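Local coordinates for Tat (Twin-arginine translocation) pathway signal sequence containing protein (Mycobacterium tuberculosis, PDB 5IMU) that is of unknown function, though its C-terminal fragment pairs an alpha/beta/alpha sandwich portion with a bundle of alpha helices, at residues T48-A51 with I55-H58; P126-A131 with A193-L198; E28-W33 with A169-V174; D136-I141 with W189-A194. All coordinates share one frame; numbering follows the deposited sequence.

Interaction 1 (T48-A51 with I55-H58); sequences TDLA and IPPH
T48 and I55 stand where the two backbones come closest, 7.0 Å between their CA atoms, as the chain turns back on itself with three residues between 48-51 and 55-58. Both segments belong to the loop that leaves strand 44-48 and leads to strand 65-67 of the four-stranded mixed sheet in the alpha/beta/alpha sandwich. It shows how a connection without regular structure can be fixed by buried apolar groups together with hydrogen bonds from neighbouring residues. The methyl CG2 of T48 meets the terminal CD1 of I55 at 4.0 Å, the side chains running obliquely. I55 has its CB turned off from the other segment, but CG1 lies beside its own backbone N (chi1 -51°), and the further bend at chi2 brings CD1 round to the threonine methyl. T48 uses its two branches differently: the methyl serves the apolar contact, while OG1 is hydrogen-bonded to the backbone oxygen of S32 and receives only a weak bond from L50 N. Backbone atoms of the second segment are held from elsewhere, I55 N by Y208 and the carbonyls of I55 and P56 by R115. L50 completes the closure, its CD2 lying 4.2 Å from CG of the P56 ring.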
loop_
_atom_site.group_PDB
_atom_site.type_symbol
_atom_site.label_atom_id
_atom_site.label_comp_id
_atom_site.label_asym_id
_atom_site.label_seq_id
_atom_site.Cartn_x
_atom_site.Cartn_y
_atom_site.Cartn_z
ATOM N N THR A 48 5.457 5.458 0.316
ATOM C CA THR A 48 5.889 5.556 -1.069
ATOM C C THR A 48 5.033 6.625 -1.733
ATOM O O THR A 48 3.935 6.940 -1.265
ATOM C CB THR A 48 5.755 4.225 -1.825
ATOM O OG1 THR A 48 6.094 4.420 -3.205
ATOM C CG2 THR A 48 4.330 3.699 -1.732
ATOM N N ASP A 49 5.540 7.199 -2.822
ATOM C CA ASP A 49 4.799 8.227 -3.542
ATOM C C ASP A 49 3.966 7.655 -4.684
ATOM O O ASP A 49 3.517 8.413 -5.553
ATOM C CB ASP A 49 5.751 9.311 -4.058
ATOM C CG ASP A 49 6.760 8.786 -5.066
ATOM O OD1 ASP A 49 6.857 7.554 -5.253
ATOM O OD2 ASP A 49 7.465 9.618 -5.676
ATOM N N LEU A 50 3.749 6.337 -4.694
ATOM C CA LEU A 50 2.949 5.714 -5.744
ATOM C C LEU A 50 1.545 6.306 -5.799
ATOM O O LEU A 50 1.028 6.597 -6.884
ATOM C CB LEU A 50 2.887 4.202 -5.521
ATOM C CG LEU A 50 2.065 3.354 -6.496
ATOM C CD1 LEU A 50 2.643 3.408 -7.905
ATOM C CD2 LEU A 50 1.972 1.914 -6.007
ATOM N N ALA A 51 0.915 6.503 -4.639
ATOM C CA ALA A 51 -0.447 7.026 -4.603
ATOM C C ALA A 51 -0.801 7.631 -3.249
ATOM O O ALA A 51 -1.690 7.127 -2.555
ATOM C CB ALA A 51 -1.447 5.924 -4.960
ATOM N N ILE A 55 0.025 1.701 0.218
ATOM C CA ILE A 55 1.062 0.680 0.081
ATOM C C ILE A 55 0.488 -0.462 -0.740
ATOM O O ILE A 55 -0.546 -1.034 -0.361
ATOM C CB ILE A 55 1.562 0.184 1.449
ATOM C CG1 ILE A 55 1.947 1.361 2.351
ATOM C CG2 ILE A 55 2.749 -0.752 1.269
ATOM C CD1 ILE A 55 2.968 2.300 1.742
ATOM N N PRO A 56 1.109 -0.845 -1.861
ATOM C CA PRO A 56 0.515 -1.863 -2.721
ATOM C C PRO A 56 0.494 -3.226 -2.032
ATOM O O PRO A 56 1.316 -3.490 -1.140
ATOM C CB PRO A 56 1.428 -1.869 -3.958
ATOM C CG PRO A 56 2.731 -1.320 -3.466
ATOM C CD PRO A 56 2.362 -0.304 -2.425
ATOM N N PRO A 57 -0.421 -4.111 -2.431
ATOM C CA PRO A 57 -0.611 -5.356 -1.662
ATOM C C PRO A 57 0.552 -6.331 -1.747
ATOM O O PRO A 57 0.721 -7.143 -0.829
ATOM C CB PRO A 57 -1.886 -5.962 -2.274
ATOM C CG PRO A 57 -2.509 -4.872 -3.089
ATOM C CD PRO A 57 -1.387 -3.990 -3.533
ATOM N N HIS A 58 1.355 -6.293 -2.807
ATOM C CA HIS A 58 2.403 -7.296 -2.954
ATOM C C HIS A 58 3.644 -6.987 -2.127
ATOM O O HIS A 58 4.606 -7.762 -2.173
ATOM C CB HIS A 58 2.780 -7.468 -4.431
ATOM C CG HIS A 58 3.468 -6.280 -5.030
ATOM N ND1 HIS A 58 2.832 -5.073 -5.230
ATOM C CD2 HIS A 58 4.732 -6.122 -5.490
ATOM C CE1 HIS A 58 3.679 -4.218 -5.777
ATOM N NE2 HIS A 58 4.838 -4.829 -5.945
#

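Interaction 2 (P126-A131 with A193-L198); sequences PTLVEA and AAIEAL
L128 meets three residues of helix 183-199, and apolar contact is what joins the two segments. Its two methyl branches divide the work. CD1 reaches L198 CD2 at 3.9 Å, the two leucines approaching tip to tip, and the same methyl lies 4.3 Å from A194 CB. The other branch, CD2, rests against the I195 side chain, 4.3 Å from CG1. With CG anti to the backbone N (chi1 -172°), L128 extends away from its own helix and directs its methyls toward A194, I195 and L198. The last two CB atoms differ in heading: that of L198 points at the partner helix, whereas I195 brings only the outer part of its chain close. This is helix-helix packing within the helical bundle, in the region of the DUF5631 family. The axes of the two short segments pass 11.9 Å apart and run at 138°, roughly antiparallel but clearly splayed, and at this separation L128 spans the distance to its three partners. Hydrogen bonds run within each helix, E130 N to P126 O at 2.9 Å and L198 N to A194 O at 3.0 Å, and OE1 of E196 is hydrogen-bonded to H164 of helix 157-177.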
loop_
_atom_site.group_PDB
_atom_site.type_symbol
_atom_site.label_atom_id
_atom_site.label_comp_id
_atom_site.label_asym_id
_atom_site.label_seq_id
_atom_site.Cartn_x
_atom_site.Cartn_y
_atom_site.Cartn_z
ATOM N N PRO A 126 -22.356 -2.007 0.112
ATOM C CA PRO A 126 -22.924 -1.149 -0.942
ATOM C C PRO A 126 -21.924 -0.176 -1.538
ATOM O O PRO A 126 -22.000 0.115 -2.739
ATOM C CB PRO A 126 -24.059 -0.415 -0.213
ATOM C CG PRO A 126 -24.476 -1.359 0.861
ATOM C CD PRO A 126 -23.211 -2.044 1.314
ATOM N N THR A 127 -20.988 0.334 -0.735
ATOM C CA THR A 127 -19.983 1.257 -1.255
ATOM C C THR A 127 -19.112 0.584 -2.312
ATOM O O THR A 127 -18.825 1.177 -3.359
ATOM C CB THR A 127 -19.117 1.790 -0.111
ATOM O OG1 THR A 127 -19.929 2.547 0.798
ATOM C CG2 THR A 127 -18.002 2.677 -0.641
ATOM N N LEU A 128 -18.681 -0.654 -2.053
ATOM C CA LEU A 128 -17.847 -1.361 -3.020
ATOM C C LEU A 128 -18.622 -1.664 -4.297
ATOM O O LEU A 128 -18.090 -1.514 -5.402
ATOM C CB LEU A 128 -17.298 -2.650 -2.398
ATOM C CG LEU A 128 -16.253 -3.494 -3.144
ATOM C CD1 LEU A 128 -15.477 -4.339 -2.147
ATOM C CD2 LEU A 128 -16.874 -4.397 -4.207
ATOM N N VAL A 129 -19.877 -2.098 -4.162
ATOM C CA VAL A 129 -20.672 -2.451 -5.336
ATOM C C VAL A 129 -20.931 -1.218 -6.195
ATOM O O VAL A 129 -20.902 -1.287 -7.431
ATOM C CB VAL A 129 -21.982 -3.133 -4.902
ATOM C CG1 VAL A 129 -22.887 -3.376 -6.103
ATOM C CG2 VAL A 129 -21.677 -4.441 -4.190
ATOM N N GLU A 130 -21.184 -0.070 -5.557
ATOM C CA GLU A 130 -21.355 1.173 -6.304
ATOM C C GLU A 130 -20.073 1.561 -7.028
ATOM O O GLU A 130 -20.110 1.983 -8.189
ATOM C CB GLU A 130 -21.797 2.301 -5.369
ATOM C CG GLU A 130 -23.297 2.559 -5.348
ATOM C CD GLU A 130 -23.846 2.910 -6.717
ATOM O OE1 GLU A 130 -24.553 2.068 -7.311
ATOM O OE2 GLU A 130 -23.560 4.024 -7.203
ATOM N N ALA A 131 -18.927 1.424 -6.355
ATOM C CA ALA A 131 -17.657 1.768 -6.985
ATOM C C ALA A 131 -17.406 0.915 -8.221
ATOM O O ALA A 131 -16.936 1.419 -9.248
ATOM C CB ALA A 131 -16.513 1.612 -5.984
ATOM N N ALA A 193 -7.850 -5.165 -5.477
ATOM C CA ALA A 193 -7.216 -5.631 -4.247
ATOM C C ALA A 193 -8.238 -5.794 -3.130
ATOM O O ALA A 193 -8.132 -6.714 -2.310
ATOM C CB ALA A 193 -6.111 -4.663 -3.824
ATOM N N ALA A 194 -9.235 -4.907 -3.080
ATOM C CA ALA A 194 -10.278 -5.029 -2.068
ATOM C C ALA A 194 -11.101 -6.293 -2.277
ATOM O O ALA A 194 -11.453 -6.980 -1.312
ATOM C CB ALA A 194 -11.176 -3.791 -2.088
ATOM N N ILE A 195 -11.409 -6.621 -3.536
ATOM C CA ILE A 195 -12.182 -7.825 -3.824
ATOM C C ILE A 195 -11.410 -9.072 -3.406
ATOM O O ILE A 195 -11.977 -9.999 -2.814
ATOM C CB ILE A 195 -12.570 -7.871 -5.313
ATOM C CG1 ILE A 195 -13.497 -6.703 -5.659
ATOM C CG2 ILE A 195 -13.243 -9.191 -5.652
ATOM C CD1 ILE A 195 -13.772 -6.564 -7.140
ATOM N N GLU A 196 -10.106 -9.116 -3.696
ATOM C CA GLU A 196 -9.328 -10.303 -3.345
ATOM C C GLU A 196 -9.234 -10.480 -1.836
ATOM O O GLU A 196 -9.388 -11.596 -1.327
ATOM C CB GLU A 196 -7.927 -10.242 -3.953
ATOM C CG GLU A 196 -7.062 -11.433 -3.536
ATOM C CD GLU A 196 -5.744 -11.519 -4.283
ATOM O OE1 GLU A 196 -5.742 -11.986 -5.442
ATOM O OE2 GLU A 196 -4.705 -11.128 -3.712
ATOM N N ALA A 197 -8.970 -9.397 -1.104
ATOM C CA ALA A 197 -8.945 -9.489 0.352
ATOM C C ALA A 197 -10.291 -9.949 0.895
ATOM O O ALA A 197 -10.354 -10.676 1.894
ATOM C CB ALA A 197 -8.554 -8.141 0.957
ATOM N N LEU A 198 -11.380 -9.538 0.242
ATOM C CA LEU A 198 -12.715 -9.930 0.683
ATOM C C LEU A 198 -12.920 -11.436 0.546
ATOM O O LEU A 198 -13.353 -12.103 1.493
ATOM C CB LEU A 198 -13.763 -9.155 -0.117
ATOM C CG LEU A 198 -15.106 -8.819 0.534
ATOM C CD1 LEU A 198 -14.914 -8.276 1.940
ATOM C CD2 LEU A 198 -15.853 -7.809 -0.325
#

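Interaction 3 (E28-W33 with A169-V174)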
loop_
_atom_site.group_PDB
_atom_site.type_symbol
_atom_site.label_atom_id
_atom_site.label_comp_id
_atom_site.label_asym_id
_atom_site.label_seq_id
_atom_site.Cartn_x
_atom_site.Cartn_y
_atom_site.Cartn_z
ATOM N N GLU A 28 9.912 -4.263 -3.857
ATOM C CA GLU A 28 9.450 -3.476 -5.001
ATOM C C GLU A 28 10.388 -2.295 -5.213
ATOM O O GLU A 28 10.135 -1.181 -4.735
ATOM C CB GLU A 28 8.010 -3.002 -4.806
ATOM C CG GLU A 28 7.470 -2.295 -6.033
ATOM C CD GLU A 28 7.729 -3.097 -7.294
ATOM O OE1 GLU A 28 7.010 -4.094 -7.513
ATOM O OE2 GLU A 28 8.659 -2.746 -8.055
ATOM N N PRO A 29 11.489 -2.502 -5.942
ATOM C CA PRO A 29 12.488 -1.433 -6.104
ATOM C C PRO A 29 12.152 -0.409 -7.175
ATOM O O PRO A 29 12.862 0.600 -7.282
ATOM C CB PRO A 29 13.760 -2.209 -6.470
ATOM C CG PRO A 29 13.248 -3.422 -7.189
ATOM C CD PRO A 29 11.930 -3.776 -6.539
ATOM N N ARG A 30 11.101 -0.627 -7.961
ATOM C CA ARG A 30 10.786 0.260 -9.072
ATOM C C ARG A 30 10.111 1.555 -8.638
ATOM O O ARG A 30 9.883 2.425 -9.486
ATOM C CB ARG A 30 9.902 -0.476 -10.086
ATOM C CG ARG A 30 10.578 -1.688 -10.718
ATOM C CD ARG A 30 9.623 -2.464 -11.616
ATOM N NE ARG A 30 8.665 -3.255 -10.849
ATOM C CZ ARG A 30 7.710 -4.004 -11.391
ATOM N NH1 ARG A 30 7.579 -4.063 -12.710
ATOM N NH2 ARG A 30 6.885 -4.693 -10.615
ATOM N N ILE A 31 9.795 1.716 -7.351
ATOM C CA ILE A 31 9.175 2.931 -6.841
ATOM C C ILE A 31 9.992 3.444 -5.662
ATOM O O ILE A 31 10.767 2.709 -5.047
ATOM C CB ILE A 31 7.707 2.709 -6.421
ATOM C CG1 ILE A 31 7.633 1.757 -5.227
ATOM C CG2 ILE A 31 6.894 2.172 -7.590
ATOM C CD1 ILE A 31 6.212 1.383 -4.840
ATOM N N SER A 32 9.802 4.725 -5.348
ATOM C CA SER A 32 10.565 5.366 -4.284
ATOM C C SER A 32 9.907 5.139 -2.930
ATOM O O SER A 32 8.679 5.124 -2.815
ATOM C CB SER A 32 10.701 6.867 -4.551
ATOM O OG SER A 32 11.518 7.107 -5.683
ATOM N N TRP A 33 10.739 4.963 -1.902
ATOM C CA TRP A 33 10.285 4.720 -0.541
ATOM C C TRP A 33 10.999 5.660 0.419
ATOM O O TRP A 33 12.093 6.151 0.133
ATOM C CB TRP A 33 10.559 3.275 -0.092
ATOM C CG TRP A 33 9.888 2.203 -0.901
ATOM C CD1 TRP A 33 10.392 1.568 -1.999
ATOM C CD2 TRP A 33 8.609 1.610 -0.647
ATOM N NE1 TRP A 33 9.498 0.629 -2.456
ATOM C CE2 TRP A 33 8.396 0.635 -1.641
ATOM C CE3 TRP A 33 7.620 1.813 0.321
ATOM C CZ2 TRP A 33 7.235 -0.134 -1.697
ATOM C CZ3 TRP A 33 6.467 1.049 0.264
ATOM C CH2 TRP A 33 6.285 0.088 -0.737
ATOM N N ALA A 169 -1.564 -7.939 -13.460
ATOM C CA ALA A 169 -1.421 -7.214 -14.718
ATOM C C ALA A 169 -1.487 -5.704 -14.510
ATOM O O ALA A 169 -0.686 -4.960 -15.087
ATOM C CB ALA A 169 -2.491 -7.672 -15.707
ATOM N N VAL A 170 -2.438 -5.223 -13.702
ATOM C CA VAL A 170 -2.506 -3.783 -13.472
ATOM C C VAL A 170 -1.322 -3.323 -12.630
ATOM O O VAL A 170 -0.834 -2.197 -12.795
ATOM C CB VAL A 170 -3.850 -3.379 -12.832
ATOM C CG1 VAL A 170 -4.015 -4.007 -11.458
ATOM C CG2 VAL A 170 -3.953 -1.864 -12.739
ATOM N N LYS A 171 -0.832 -4.181 -11.729
ATOM C CA LYS A 171 0.393 -3.868 -11.000
ATOM C C LYS A 171 1.536 -3.584 -11.963
ATOM O O LYS A 171 2.255 -2.589 -11.821
ATOM C CB LYS A 171 0.763 -5.018 -10.062
ATOM C CG LYS A 171 2.203 -4.947 -9.548
ATOM C CD LYS A 171 2.496 -6.031 -8.514
ATOM C CE LYS A 171 2.564 -7.420 -9.136
ATOM N NZ LYS A 171 3.937 -7.757 -9.610
ATOM N N GLU A 172 1.713 -4.455 -12.958
ATOM C CA GLU A 172 2.802 -4.278 -13.912
ATOM C C GLU A 172 2.548 -3.095 -14.837
ATOM O O GLU A 172 3.484 -2.372 -15.196
ATOM C CB GLU A 172 3.004 -5.565 -14.711
ATOM C CG GLU A 172 3.555 -6.697 -13.869
ATOM C CD GLU A 172 4.870 -6.323 -13.213
ATOM O OE1 GLU A 172 5.857 -6.106 -13.947
ATOM O OE2 GLU A 172 4.917 -6.217 -11.969
ATOM N N SER A 173 1.294 -2.886 -15.241
ATOM C CA SER A 173 0.966 -1.713 -16.047
ATOM C C SER A 173 1.330 -0.428 -15.312
ATOM O O SER A 173 1.962 0.471 -15.878
ATOM C CB SER A 173 -0.518 -1.723 -16.409
ATOM O OG SER A 173 -0.868 -0.572 -17.160
ATOM N N VAL A 174 0.956 -0.337 -14.035
ATOM C CA VAL A 174 1.180 0.889 -13.275
ATOM C C VAL A 174 2.666 1.094 -13.007
ATOM O O VAL A 174 3.208 2.183 -13.227
ATOM C CB VAL A 174 0.372 0.859 -11.966
ATOM C CG1 VAL A 174 0.899 1.899 -10.991
ATOM C CG2 VAL A 174 -1.097 1.102 -12.251
#
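R30 and E172 meet end-on, both terminal nitrogens of the guanidinium gripping both carboxylate oxygens. NH1 donates to E172 OE1 at 2.9 Å and NH2 to E172 OE2 at 2.8 Å, the latter nearly straight (173°). Both oxygens are met on their syn sides, somewhat out of the carboxylate plane; the guanidinium and carboxylate planes lie 25° apart, although the side chains cross at about a right angle. The same guanidinium is taken from another edge by E28: NE reaches E28 OE2 at 2.8 Å and NH2 reaches E28 OE1 at 3.2 Å. A bend at chi3 (-75°) turns the arginine to serve both acids, and the paired grips should restrict its rotation. K171 NZ forms a salt bridge to E172 OE2 at 3.0 Å, on the anti side, so that oxygen accepts from two cations. R30 lies in a type I beta turn from E28 to I31, where its N also bonds to E28 OE2, and W33 NE1 donates in its ring plane to E28 O at 3.0 Å. H58 is a further partner of E28 OE1. E28, R30, K171 and E172 form a salt-bridge network that joins the loop before strand 33-37 to helix 157-177.

Interaction 4 (D136-I141 with W189-A194); sequences DSLPRI and WMLLAA
The loop leading into helix 140-151, with P139 at the N-cap position, packs against the side of helix 183-199 through L138 and P139, which lie on L191 and L192. A proline at a helix start gives up nothing by lacking an N-H, since the first turn of a helix has no use for that donor within the helix, and here its ring serves as a hydrophobic surface. CD2 of L192 abuts the ring, 4.1 Å from both P139 CG and P139 CD, so one methyl faces the edge made by two ring carbons. L192 gets there with CG placed anti to its carbonyl carbon (chi1 -60°); its CB heads across the partner segment, and only the outer carbons approach. The neighbouring pair is built differently. L138 and L191 cross at about a right angle, with CD2 of L138 3.8 Å from CD1 of L191, and both leucines have first torsions well off the staggered positions. The CB of L191 points at the loop, while L138 turns in through its outer carbons. Close by, S137 OG is hydrogen-bonded to D188 just before the helical segment. Helix 124-133 adds V132 beside L138, helix 203-216 adds Y213 beside L191, and helix 157-177 brings I167 against L192, making this a partly buried contact of the helical bundle.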
loop_
_atom_site.group_PDB
_atom_site.type_symbol
_atom_site.label_atom_id
_atom_site.label_comp_id
_atom_site.label_asym_id
_atom_site.label_seq_id
_atom_site.Cartn_x
_atom_site.Cartn_y
_atom_site.Cartn_z
ATOM N N ASP A 136 -15.734 2.199 -15.499
ATOM C CA ASP A 136 -15.830 1.567 -16.812
ATOM C C ASP A 136 -14.611 0.707 -17.131
ATOM O O ASP A 136 -14.709 -0.221 -17.943
ATOM C CB ASP A 136 -16.013 2.637 -17.892
ATOM C CG ASP A 136 -16.575 2.075 -19.186
ATOM O OD1 ASP A 136 -17.534 1.278 -19.122
ATOM O OD2 ASP A 136 -16.056 2.425 -20.270
ATOM N N SER A 137 -13.466 0.986 -16.512
ATOM C CA SER A 137 -12.203 0.374 -16.906
ATOM C C SER A 137 -11.943 -0.982 -16.256
ATOM O O SER A 137 -10.942 -1.626 -16.592
ATOM C CB SER A 137 -11.046 1.326 -16.585
ATOM O OG SER A 137 -11.070 1.707 -15.219
ATOM N N LEU A 138 -12.812 -1.435 -15.354
ATOM C CA LEU A 138 -12.578 -2.683 -14.642
ATOM C C LEU A 138 -12.702 -3.883 -15.584
ATOM O O LEU A 138 -13.448 -3.837 -16.566
ATOM C CB LEU A 138 -13.577 -2.834 -13.496
ATOM C CG LEU A 138 -13.153 -2.685 -12.030
ATOM C CD1 LEU A 138 -11.805 -1.996 -11.871
ATOM C CD2 LEU A 138 -14.234 -1.947 -11.252
ATOM N N PRO A 139 -11.987 -4.972 -15.303
ATOM C CA PRO A 139 -12.153 -6.189 -16.105
ATOM C C PRO A 139 -13.440 -6.918 -15.748
ATOM O O PRO A 139 -14.081 -6.647 -14.729
ATOM C CB PRO A 139 -10.922 -7.025 -15.739
ATOM C CG PRO A 139 -10.604 -6.605 -14.345
ATOM C CD PRO A 139 -10.940 -5.130 -14.277
ATOM N N ARG A 140 -13.805 -7.872 -16.611
ATOM C CA ARG A 140 -15.075 -8.576 -16.449
ATOM C C ARG A 140 -15.152 -9.303 -15.109
ATOM O O ARG A 140 -16.230 -9.395 -14.508
ATOM C CB ARG A 140 -15.282 -9.555 -17.609
ATOM C CG ARG A 140 -16.495 -10.468 -17.454
ATOM C CD ARG A 140 -16.708 -11.349 -18.680
ATOM N NE ARG A 140 -17.273 -10.602 -19.803
ATOM C CZ ARG A 140 -17.375 -11.075 -21.042
ATOM N NH1 ARG A 140 -16.940 -12.293 -21.327
ATOM N NH2 ARG A 140 -17.905 -10.324 -21.999
ATOM N N ILE A 141 -14.020 -9.816 -14.616
ATOM C CA ILE A 141 -14.038 -10.576 -13.370
ATOM C C ILE A 141 -14.523 -9.714 -12.212
ATOM O O ILE A 141 -15.197 -10.209 -11.300
ATOM C CB ILE A 141 -12.647 -11.182 -13.084
ATOM C CG1 ILE A 141 -12.707 -12.082 -11.851
ATOM C CG2 ILE A 141 -11.598 -10.090 -12.891
ATOM C CD1 ILE A 141 -13.592 -13.294 -12.021
ATOM N N TRP A 189 -6.477 -0.931 -9.538
ATOM C CA TRP A 189 -5.651 -1.801 -8.704
ATOM C C TRP A 189 -6.209 -1.896 -7.287
ATOM O O TRP A 189 -6.294 -2.985 -6.709
ATOM C CB TRP A 189 -4.217 -1.262 -8.700
ATOM C CG TRP A 189 -3.156 -2.159 -8.129
ATOM C CD1 TRP A 189 -3.320 -3.398 -7.576
ATOM C CD2 TRP A 189 -1.755 -1.869 -8.059
ATOM N NE1 TRP A 189 -2.104 -3.896 -7.167
ATOM C CE2 TRP A 189 -1.128 -2.975 -7.452
ATOM C CE3 TRP A 189 -0.971 -0.780 -8.451
ATOM C CZ2 TRP A 189 0.248 -3.021 -7.227
ATOM C CZ3 TRP A 189 0.392 -0.829 -8.229
ATOM C CH2 TRP A 189 0.987 -1.942 -7.624
ATOM N N MET A 190 -6.620 -0.755 -6.722
ATOM C CA MET A 190 -7.140 -0.740 -5.358
ATOM C C MET A 190 -8.458 -1.501 -5.249
ATOM O O MET A 190 -8.659 -2.272 -4.302
ATOM C CB MET A 190 -7.320 0.701 -4.882
ATOM C CG MET A 190 -6.021 1.466 -4.677
ATOM S SD MET A 190 -6.300 3.235 -4.467
ATOM C CE MET A 190 -4.656 3.790 -4.027
ATOM N N LEU A 191 -9.374 -1.289 -6.201
ATOM C CA LEU A 191 -10.661 -1.977 -6.150
ATOM C C LEU A 191 -10.494 -3.484 -6.303
ATOM O O LEU A 191 -11.148 -4.262 -5.597
ATOM C CB LEU A 191 -11.595 -1.438 -7.233
ATOM C CG LEU A 191 -12.530 -0.281 -6.873
ATOM C CD1 LEU A 191 -13.463 0.023 -8.038
ATOM C CD2 LEU A 191 -13.323 -0.580 -5.608
ATOM N N LEU A 192 -9.633 -3.917 -7.225
ATOM C CA LEU A 192 -9.381 -5.346 -7.374
ATOM C C LEU A 192 -8.746 -5.926 -6.114
ATOM O O LEU A 192 -9.062 -7.054 -5.714
ATOM C CB LEU A 192 -8.490 -5.599 -8.589
ATOM C CG LEU A 192 -9.034 -5.148 -9.947
ATOM C CD1 LEU A 192 -7.964 -5.268 -11.023
ATOM C CD2 LEU A 192 -10.274 -5.944 -10.330
ATOM N N ALA A 193 -7.850 -5.165 -5.477
ATOM C CA ALA A 193 -7.216 -5.631 -4.247
ATOM C C ALA A 193 -8.238 -5.794 -3.130
ATOM O O ALA A 193 -8.132 -6.714 -2.310
ATOM C CB ALA A 193 -6.111 -4.663 -3.824
ATOM N N ALA A 194 -9.235 -4.907 -3.080
ATOM C CA ALA A 194 -10.278 -5.029 -2.068
ATOM C C ALA A 194 -11.101 -6.293 -2.277
ATOM O O ALA A 194 -11.453 -6.980 -1.312
ATOM C CB ALA A 194 -11.176 -3.791 -2.088
#

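In the fold
From the N terminus, 28-33 opens interaction 3, whose loop closes only at helix 157-177. Interaction 1 closes first, a short local loop of 48-58 nested inside it, tying the exit of strand 44-48 to the run toward strand 65-67. Helix 124-133 then opens interaction 2 and 136-141 opens interaction 4. Both are still open when 169-174 closes interaction 3, so they cross it, and both end on helix 183-199, where they share A193 and A194. Interaction 3 alone reaches from the DUF5632 region to the DUF5631 region. W189 of helix 183-199 also touches P56 and P57, and A193 touches P57, linking interaction 1 to the bundle.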